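Local coordinates for response regulator CheY-like protein (Mesorhizobium loti, PDB 3SNK) that is the N-terminal CheY-like receiver domain of a pilus assembly protein that as a whole probably binds and hydrolyses ATP, at residues 45-53 and 63-72. Sequence-based numbering, arbitrary orientation.
Sequences SETDDFLKG and VILDLGGGDL
Phe-50 reaches from the 3-10 segment 47-52 onto Leu-65 and Val-63 of the central strand. Its CB lies 3.9 Å from Leu-65 CD1, and CG sits almost as near the same methyl. With CG anti to the backbone N (chi1 171°), the ring is carried inward, where Leu-65 CD2 stands over one face, 4.1 Å from the ring centroid and 2° off the normal, a CH-pi contact. CD1 and CE1 go on to Val-63 CG1, which lies at the edge, 3.9 Å from CE1, while Leu-72 CD2 meets the ring obliquely, near CD2. With alanine in place of Phe-50 the ring stacked on Trp-85 is gone, and a gap is likely to open over Leu-65 CD2. The chain has the parallel 2-1-3-4-5 sheet of a CheY-like receiver, and this segment, following edge strand 40-45, packs against the third strand in sequence, 62-68, at the middle of that sheet. Beyond the strand, the side chains of Leu-72 and Thr-47 slide by each other in opposite directions, Thr-47 CG2 3.8 Å from Leu-72 CD2. Thr-47 OG1 lies 3.3 Å from Asp-66 O, at best a weak hydrogen bond, with Ser-22 also near. Asp-66 OD2 is hydrogen-bonded to Ser-21 OG and salt-bridged to Lys-116 NZ.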
# COMPACT_ATOMS: atom_id res chain seq x y z
N SER A 45 -0.62 8.85 -4.33
CA SER A 45 0.56 9.66 -3.96
C SER A 45 1.88 8.96 -4.29
O SER A 45 1.88 7.75 -4.53
CB SER A 45 0.55 9.95 -2.45
OG SER A 45 -0.65 10.54 -1.99
N GLU A 46 3.01 9.71 -4.28
CA GLU A 46 4.38 9.21 -4.45
C GLU A 46 4.74 8.28 -3.26
O GLU A 46 4.27 8.52 -2.14
CB GLU A 46 5.37 10.39 -4.52
N THR A 47 5.59 7.25 -3.49
CA THR A 47 5.99 6.24 -2.51
C THR A 47 6.46 6.87 -1.20
O THR A 47 5.99 6.45 -0.14
CB THR A 47 7.07 5.30 -3.11
OG1 THR A 47 6.48 4.55 -4.17
CG2 THR A 47 7.62 4.30 -2.10
N ASP A 48 7.33 7.88 -1.26
CA ASP A 48 7.87 8.53 -0.07
C ASP A 48 6.83 9.32 0.76
O ASP A 48 7.12 9.61 1.92
CB ASP A 48 9.07 9.42 -0.43
CG ASP A 48 10.28 8.66 -0.95
OD1 ASP A 48 10.31 7.40 -0.83
OD2 ASP A 48 11.23 9.32 -1.46
N ASP A 49 5.61 9.60 0.22
CA ASP A 49 4.53 10.31 0.95
C ASP A 49 3.96 9.44 2.07
O ASP A 49 3.29 9.94 2.99
CB ASP A 49 3.41 10.79 0.02
CG ASP A 49 3.70 12.15 -0.64
OD1 ASP A 49 4.84 12.35 -1.12
OD2 ASP A 49 2.77 12.98 -0.70
N PHE A 50 4.25 8.13 2.01
CA PHE A 50 3.84 7.18 3.03
C PHE A 50 4.48 7.55 4.38
O PHE A 50 3.84 7.42 5.43
CB PHE A 50 4.23 5.76 2.60
CG PHE A 50 4.06 4.71 3.67
CD1 PHE A 50 2.83 4.09 3.86
CD2 PHE A 50 5.12 4.35 4.50
CE1 PHE A 50 2.67 3.11 4.86
CE2 PHE A 50 4.95 3.39 5.50
CZ PHE A 50 3.73 2.78 5.67
N LEU A 51 5.75 8.03 4.35
CA LEU A 51 6.54 8.40 5.52
C LEU A 51 5.91 9.53 6.33
O LEU A 51 6.24 9.68 7.51
CB LEU A 51 7.96 8.80 5.11
CG LEU A 51 8.82 7.73 4.43
CD1 LEU A 51 10.10 8.34 3.90
CD2 LEU A 51 9.15 6.58 5.39
N LYS A 52 5.03 10.32 5.71
CA LYS A 52 4.37 11.46 6.34
C LYS A 52 3.22 11.04 7.23
O LYS A 52 2.79 11.82 8.07
CB LYS A 52 3.88 12.45 5.26
CG LYS A 52 4.97 13.26 4.60
CD LYS A 52 4.45 13.87 3.30
CE LYS A 52 5.50 14.63 2.54
NZ LYS A 52 4.90 15.39 1.41
N GLY A 53 2.71 9.83 7.04
CA GLY A 53 1.57 9.35 7.81
C GLY A 53 0.26 9.88 7.25
O GLY A 53 0.26 10.63 6.26
N VAL A 63 -4.17 0.94 3.20
CA VAL A 63 -3.01 1.52 2.56
C VAL A 63 -2.46 0.51 1.55
O VAL A 63 -2.38 -0.69 1.86
CB VAL A 63 -1.92 1.95 3.58
CG1 VAL A 63 -0.62 2.33 2.90
CG2 VAL A 63 -2.42 3.11 4.42
N ILE A 64 -2.10 0.97 0.36
CA ILE A 64 -1.46 0.13 -0.65
C ILE A 64 -0.11 0.73 -0.89
O ILE A 64 0.01 1.90 -1.30
CB ILE A 64 -2.26 -0.10 -1.94
CG1 ILE A 64 -3.61 -0.77 -1.61
CG2 ILE A 64 -1.45 -0.96 -2.94
CD1 ILE A 64 -4.62 -0.77 -2.71
N LEU A 65 0.92 -0.03 -0.57
CA LEU A 65 2.26 0.51 -0.67
C LEU A 65 3.05 -0.26 -1.73
O LEU A 65 3.29 -1.46 -1.60
CB LEU A 65 2.96 0.50 0.71
CG LEU A 65 4.40 1.00 0.78
CD1 LEU A 65 4.51 2.49 0.43
CD2 LEU A 65 4.98 0.72 2.16
N ASP A 66 3.39 0.44 -2.81
CA ASP A 66 4.21 -0.12 -3.88
C ASP A 66 5.67 0.14 -3.54
O ASP A 66 6.14 1.26 -3.67
CB ASP A 66 3.85 0.50 -5.25
CG ASP A 66 4.70 0.02 -6.42
OD1 ASP A 66 5.38 -1.03 -6.29
OD2 ASP A 66 4.63 0.66 -7.51
N LEU A 67 6.35 -0.90 -3.07
CA LEU A 67 7.76 -0.86 -2.68
C LEU A 67 8.71 -0.97 -3.87
O LEU A 67 9.86 -0.55 -3.77
CB LEU A 67 8.04 -1.99 -1.67
CG LEU A 67 7.33 -1.83 -0.33
CD1 LEU A 67 7.22 -3.14 0.36
CD2 LEU A 67 8.07 -0.81 0.54
N GLY A 68 8.23 -1.53 -4.98
CA GLY A 68 9.02 -1.74 -6.20
C GLY A 68 10.19 -2.66 -5.91
O GLY A 68 10.00 -3.74 -5.34
N GLY A 69 11.40 -2.17 -6.21
CA GLY A 69 12.65 -2.87 -5.90
C GLY A 69 12.98 -2.92 -4.40
O GLY A 69 13.94 -3.58 -4.01
N GLY A 70 12.18 -2.24 -3.57
CA GLY A 70 12.33 -2.22 -2.12
C GLY A 70 13.23 -1.13 -1.56
O GLY A 70 13.76 -1.28 -0.45
N ASP A 71 13.39 -0.02 -2.30
CA ASP A 71 14.22 1.12 -1.93
C ASP A 71 13.75 1.73 -0.58
O ASP A 71 14.57 2.04 0.27
CB ASP A 71 14.21 2.20 -3.04
CG ASP A 71 14.40 1.69 -4.47
OD1 ASP A 71 13.43 1.08 -5.03
OD2 ASP A 71 15.48 1.96 -5.07
N LEU A 72 12.42 1.86 -0.40
CA LEU A 72 11.79 2.43 0.80
C LEU A 72 12.09 1.60 2.07
O LEU A 72 12.20 2.18 3.13
CB LEU A 72 10.28 2.57 0.59
CG LEU A 72 9.53 3.46 1.59
CD1 LEU A 72 9.80 4.93 1.33
CD2 LEU A 72 8.04 3.22 1.52